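Chromosome replication initiation inhibitor protein (Agrobacterium tumefaciens, PDB 3FD3) probably acts as a LysR-type, DNA-binding transcription regulator, of which this chain is the C-terminal substrate-binding portion without the DNA-binding part. Local coordinates at residues Arg1-Ile6 and Asp29-Ile34; His76-Pro81 and Gly148-Gln153. One frame throughout, in Å; residues are numbered along the deposited sequence.

Contact 1: residues Arg1-Ile6 and Asp29-Ile34; sequences RVTLNI and DYLVNI
Thr-3 to Ile-6 and Leu-31 to Ile-34 run side by side as parallel strands, joined by four alternating backbone bonds. Leu-31 N gives to Val-2 O, Leu-4 N to Leu-31 O (2.8 Å), Asn-33 N to Leu-4 O and Ile-6 N to Asn-33 O, all close to straight. Ahead of the strands, one water takes the Val-2 N-H and donates weakly to Asp-29 O. That same carbonyl receives a weak bond from Arg-1 NH2 (3.1 Å, 130° at the hydrogen), while Arg-1 NH1 bonds to Arg-99 O of the second subunit. Arg-1 crosses Leu-31 at about a right angle, CB 3.7 Å from Leu-31 CD1 and CD touching the same methyl.

Side-chain packing differs on the two faces. On the face of Leu-4 and Ile-6, Leu-4 CD1 sits over the Tyr-30 ring in a CH-pi contact, 4.1 Å from its centroid, and Ile-6 CD1 meets Val-32 CG1. Val-2 lies alongside the Tyr-30 ring with CG1 (anti to the backbone N, chi1 171°) at its edge, in plane. On the other face Thr-3 CG2 rests on Asn-33 CB, and Asn-5 OD1 lies 3.3 Å from the same CB, the two amides nearly perpendicular.

Helix 17-26, which joins the two strands, packs on the Leu-4 face through Phe-24 and Phe-17; strand, helix and parallel strand form the right-handed beta-alpha-beta crossover of a periplasmic-binding-protein-like domain.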
# COMPACT_ATOMS: atom_id res chain seq x y z
N ARG A 1 25.61 -3.21 -9.57
CA ARG A 1 24.96 -4.04 -8.52
C ARG A 1 24.08 -5.12 -9.17
O ARG A 1 23.59 -4.94 -10.28
CB ARG A 1 24.12 -3.14 -7.59
CG ARG A 1 24.93 -2.10 -6.80
CD ARG A 1 24.14 -0.79 -6.61
NE ARG A 1 24.77 0.18 -5.71
CZ ARG A 1 24.89 -0.00 -4.40
NH1 ARG A 1 25.45 0.93 -3.63
NH2 ARG A 1 24.45 -1.13 -3.86
N VAL A 2 23.90 -6.24 -8.48
CA VAL A 2 22.98 -7.29 -8.92
C VAL A 2 21.59 -7.00 -8.32
O VAL A 2 21.49 -6.70 -7.13
CB VAL A 2 23.48 -8.68 -8.50
CG1 VAL A 2 22.42 -9.74 -8.75
CG2 VAL A 2 24.81 -9.00 -9.26
N THR A 3 20.55 -7.10 -9.12
CA THR A 3 19.18 -6.93 -8.63
C THR A 3 18.49 -8.27 -8.40
O THR A 3 18.48 -9.11 -9.31
CB THR A 3 18.35 -6.08 -9.58
OG1 THR A 3 18.95 -4.78 -9.67
CG2 THR A 3 16.89 -5.96 -9.07
N LEU A 4 17.95 -8.46 -7.19
CA LEU A 4 17.25 -9.67 -6.78
C LEU A 4 15.76 -9.47 -6.89
O LEU A 4 15.21 -8.57 -6.24
CB LEU A 4 17.59 -10.01 -5.33
CG LEU A 4 19.06 -10.19 -4.97
CD1 LEU A 4 19.18 -10.61 -3.53
CD2 LEU A 4 19.67 -11.25 -5.92
N ASN A 5 15.11 -10.29 -7.71
CA ASN A 5 13.63 -10.29 -7.81
C ASN A 5 12.99 -11.17 -6.72
O ASN A 5 13.20 -12.40 -6.68
CB ASN A 5 13.21 -10.83 -9.19
CG ASN A 5 13.75 -10.01 -10.34
OD1 ASN A 5 14.01 -8.81 -10.21
ND2 ASN A 5 13.95 -10.66 -11.49
N ILE A 6 12.19 -10.55 -5.85
CA ILE A 6 11.59 -11.19 -4.69
C ILE A 6 10.10 -10.82 -4.66
O ILE A 6 9.74 -9.70 -5.00
CB ILE A 6 12.25 -10.73 -3.39
CG1 ILE A 6 13.75 -10.97 -3.40
CG2 ILE A 6 11.64 -11.42 -2.13
CD1 ILE A 6 14.45 -10.06 -2.32
N ASP A 29 25.61 -5.58 -1.30
CA ASP A 29 25.58 -4.70 -2.46
C ASP A 29 24.35 -4.93 -3.32
O ASP A 29 24.18 -4.22 -4.33
CB ASP A 29 26.85 -4.92 -3.28
CG ASP A 29 28.06 -4.44 -2.55
OD1 ASP A 29 27.89 -3.47 -1.78
OD2 ASP A 29 29.16 -5.01 -2.74
N TYR A 30 23.48 -5.86 -2.93
CA TYR A 30 22.34 -6.20 -3.75
C TYR A 30 21.29 -5.11 -3.77
O TYR A 30 21.08 -4.38 -2.79
CB TYR A 30 21.68 -7.48 -3.25
CG TYR A 30 22.52 -8.71 -3.48
CD1 TYR A 30 22.57 -9.29 -4.74
CD2 TYR A 30 23.19 -9.32 -2.44
CE1 TYR A 30 23.31 -10.45 -4.98
CE2 TYR A 30 23.93 -10.50 -2.66
CZ TYR A 30 23.97 -11.05 -3.94
OH TYR A 30 24.70 -12.20 -4.20
N LEU A 31 20.63 -5.00 -4.91
CA LEU A 31 19.40 -4.23 -5.03
C LEU A 31 18.25 -5.23 -5.05
O LEU A 31 18.47 -6.38 -5.44
CB LEU A 31 19.43 -3.41 -6.32
CG LEU A 31 20.58 -2.39 -6.43
CD1 LEU A 31 20.71 -1.83 -7.84
CD2 LEU A 31 20.38 -1.28 -5.41
N VAL A 32 17.04 -4.80 -4.69
CA VAL A 32 15.88 -5.65 -4.73
C VAL A 32 14.80 -5.08 -5.64
O VAL A 32 14.63 -3.86 -5.75
CB VAL A 32 15.33 -5.97 -3.32
CG1 VAL A 32 16.42 -6.73 -2.52
CG2 VAL A 32 14.82 -4.67 -2.57
N ASN A 33 14.13 -5.98 -6.34
CA ASN A 33 12.95 -5.66 -7.11
C ASN A 33 11.81 -6.42 -6.47
O ASN A 33 11.74 -7.66 -6.57
CB ASN A 33 13.16 -6.04 -8.57
CG ASN A 33 11.93 -5.80 -9.43
OD1 ASN A 33 10.91 -5.36 -8.98
ND2 ASN A 33 12.06 -6.10 -10.70
N ILE A 34 10.97 -5.69 -5.76
CA ILE A 34 9.90 -6.28 -4.94
C ILE A 34 8.62 -6.33 -5.71
O ILE A 34 8.07 -5.30 -6.12
CB ILE A 34 9.73 -5.52 -3.62
CG1 ILE A 34 11.02 -5.61 -2.83
CG2 ILE A 34 8.56 -6.14 -2.80
CD1 ILE A 34 11.07 -4.65 -1.68
O HOH W 1 25.31 -6.16 -6.12

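Contact 2: residues His76-Pro81 and Gly148-Gln153; sequences HATASP and GLNPVQ. With CA (calcium ion), chain B.
This is a buried antiparallel strand pairing, in which the end of the long strand 66-79 takes up the short strand 148-151 at one margin of the mixed sheet. His-76 pairs with Asn-150 and Thr-78 with Gly-148, both as hydrogen-bonded pairs. In the first, His-76 N reaches Asn-150 O at 2.9 Å and Asn-150 N returns to His-76 O; in the second, Thr-78 N gives to Gly-148 O and Gly-148 N, at a longer 3.2 Å, to Thr-78 O. Between them lies the non-hydrogen-bonded pair Ala-77 and Leu-149. The short strand axes stand 116° apart, far from the 180° of a flat antiparallel pair, and the pairing spans three residue pairs.

One side-chain bond reinforces it. Asn-150 ND2 donates to Thr-78 OG1 (2.8 Å, 148° at the hydrogen), with the hydroxyl oxygen lying in the amide plane. Thr-78 places OG1 between its own N and carbonyl carbon (chi1 55°), which turns it to Asn-150; the same ND2 also bonds to Ser-141 OG, so two partners hold the amide.

The pairing belongs to the PBP-type alpha/beta fold of LysR effector-binding domains. In this chain strand 148-151 leads directly into helix 152-161. At that junction Val-152 lies alongside His-76, its CB in plane at the ring edge and its CG2 3.8 Å from NE2, while ND1 is bonded to Glu-166. On the opposite face of the pairing, Leu-149 CD2 touches Ala-77 CB at 3.7 Å, and Trp-115 of helix 111-120 meets both residues. Leu-149 O binds a calcium ion at 2.4 Å; two waters and one further atom from beyond the two segments are its other ligands.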
# COMPACT_ATOMS: atom_id res chain seq x y z
N HIS A 76 -7.32 -9.90 12.69
CA HIS A 76 -8.52 -9.69 13.49
C HIS A 76 -9.57 -8.96 12.64
O HIS A 76 -9.23 -8.03 11.89
CB HIS A 76 -8.22 -8.88 14.75
CG HIS A 76 -7.32 -9.58 15.72
ND1 HIS A 76 -7.77 -10.50 16.65
CD2 HIS A 76 -5.97 -9.52 15.88
CE1 HIS A 76 -6.75 -10.96 17.34
NE2 HIS A 76 -5.64 -10.37 16.91
N ALA A 77 -10.82 -9.39 12.77
CA ALA A 77 -11.95 -8.74 12.10
C ALA A 77 -12.32 -7.52 12.94
O ALA A 77 -12.74 -7.65 14.08
CB ALA A 77 -13.13 -9.71 11.98
N THR A 78 -12.13 -6.33 12.37
CA THR A 78 -12.18 -5.09 13.12
C THR A 78 -13.03 -4.01 12.43
O THR A 78 -13.16 -3.96 11.20
CB THR A 78 -10.78 -4.48 13.36
OG1 THR A 78 -10.13 -4.32 12.09
CG2 THR A 78 -9.94 -5.33 14.32
N ALA A 79 -13.61 -3.15 13.24
CA ALA A 79 -14.32 -1.96 12.74
C ALA A 79 -14.22 -0.89 13.81
O ALA A 79 -13.76 -1.15 14.93
CB ALA A 79 -15.79 -2.28 12.43
N SER A 80 -14.67 0.32 13.49
CA SER A 80 -14.65 1.39 14.49
C SER A 80 -15.86 1.25 15.43
O SER A 80 -16.84 0.58 15.10
CB SER A 80 -14.68 2.77 13.82
OG SER A 80 -15.97 3.12 13.38
N PRO A 81 -15.81 1.88 16.61
CA PRO A 81 -16.97 1.86 17.52
C PRO A 81 -18.28 2.38 16.89
O PRO A 81 -19.35 1.81 17.09
CB PRO A 81 -16.52 2.76 18.67
CG PRO A 81 -15.05 2.55 18.72
CD PRO A 81 -14.64 2.50 17.27
N GLY A 148 -13.35 -5.37 8.32
CA GLY A 148 -12.53 -6.29 7.56
C GLY A 148 -11.45 -6.92 8.39
O GLY A 148 -11.26 -6.56 9.56
N LEU A 149 -10.75 -7.88 7.78
CA LEU A 149 -9.66 -8.58 8.46
C LEU A 149 -8.36 -7.81 8.26
O LEU A 149 -7.95 -7.54 7.12
CB LEU A 149 -9.54 -10.01 7.95
CG LEU A 149 -10.50 -11.05 8.55
CD1 LEU A 149 -10.11 -11.39 9.98
CD2 LEU A 149 -11.97 -10.56 8.53
N ASN A 150 -7.73 -7.44 9.36
CA ASN A 150 -6.48 -6.70 9.32
C ASN A 150 -5.41 -7.45 10.11
O ASN A 150 -5.70 -7.99 11.20
CB ASN A 150 -6.67 -5.33 9.96
CG ASN A 150 -7.56 -4.44 9.15
OD1 ASN A 150 -7.20 -4.06 8.05
ND2 ASN A 150 -8.74 -4.10 9.69
N PRO A 151 -4.18 -7.46 9.61
CA PRO A 151 -3.10 -8.06 10.41
C PRO A 151 -2.95 -7.42 11.80
O PRO A 151 -3.04 -6.18 11.93
CB PRO A 151 -1.86 -7.79 9.56
CG PRO A 151 -2.34 -7.54 8.20
CD PRO A 151 -3.69 -6.93 8.33
N VAL A 152 -2.70 -8.25 12.81
CA VAL A 152 -2.61 -7.81 14.19
C VAL A 152 -1.56 -6.71 14.38
O VAL A 152 -1.78 -5.79 15.19
CB VAL A 152 -2.30 -9.00 15.17
CG1 VAL A 152 -0.96 -9.69 14.86
CG2 VAL A 152 -2.37 -8.52 16.63
N GLN A 153 -0.48 -6.78 13.61
CA GLN A 153 0.61 -5.81 13.75
C GLN A 153 0.13 -4.39 13.46
O GLN A 153 0.65 -3.42 14.00
CB GLN A 153 1.79 -6.14 12.82
CG GLN A 153 2.50 -7.45 13.09
CD GLN A 153 1.80 -8.69 12.59
OE1 GLN A 153 0.83 -8.61 11.86
NE2 GLN A 153 2.31 -9.89 12.98
CA CA B . -7.20 -7.80 4.84
O HOH W 2 -5.18 -6.49 5.03
O HOH W 3 -8.89 -9.12 4.04

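In the fold
Contacts 1 and 2 build opposite margins of one mixed sheet: strand 31-36 is outermost on one side within this chain and strand 148-151 on the other. Their centres are about 33 Å apart and their nearest atoms about 16 Å, on opposite sides of the chain's centre, and they follow one another in sequence. The parallel pairing of contact 1 reaches the second subunit, whereas no other protein chain of the assembly touches the segments of contact 2, which instead carry the Leu-149 calcium ligand. Val-2, Thr-3 and Leu-4 of contact 1 help line the site of a polyether chain, probably from the crystallisation liquor.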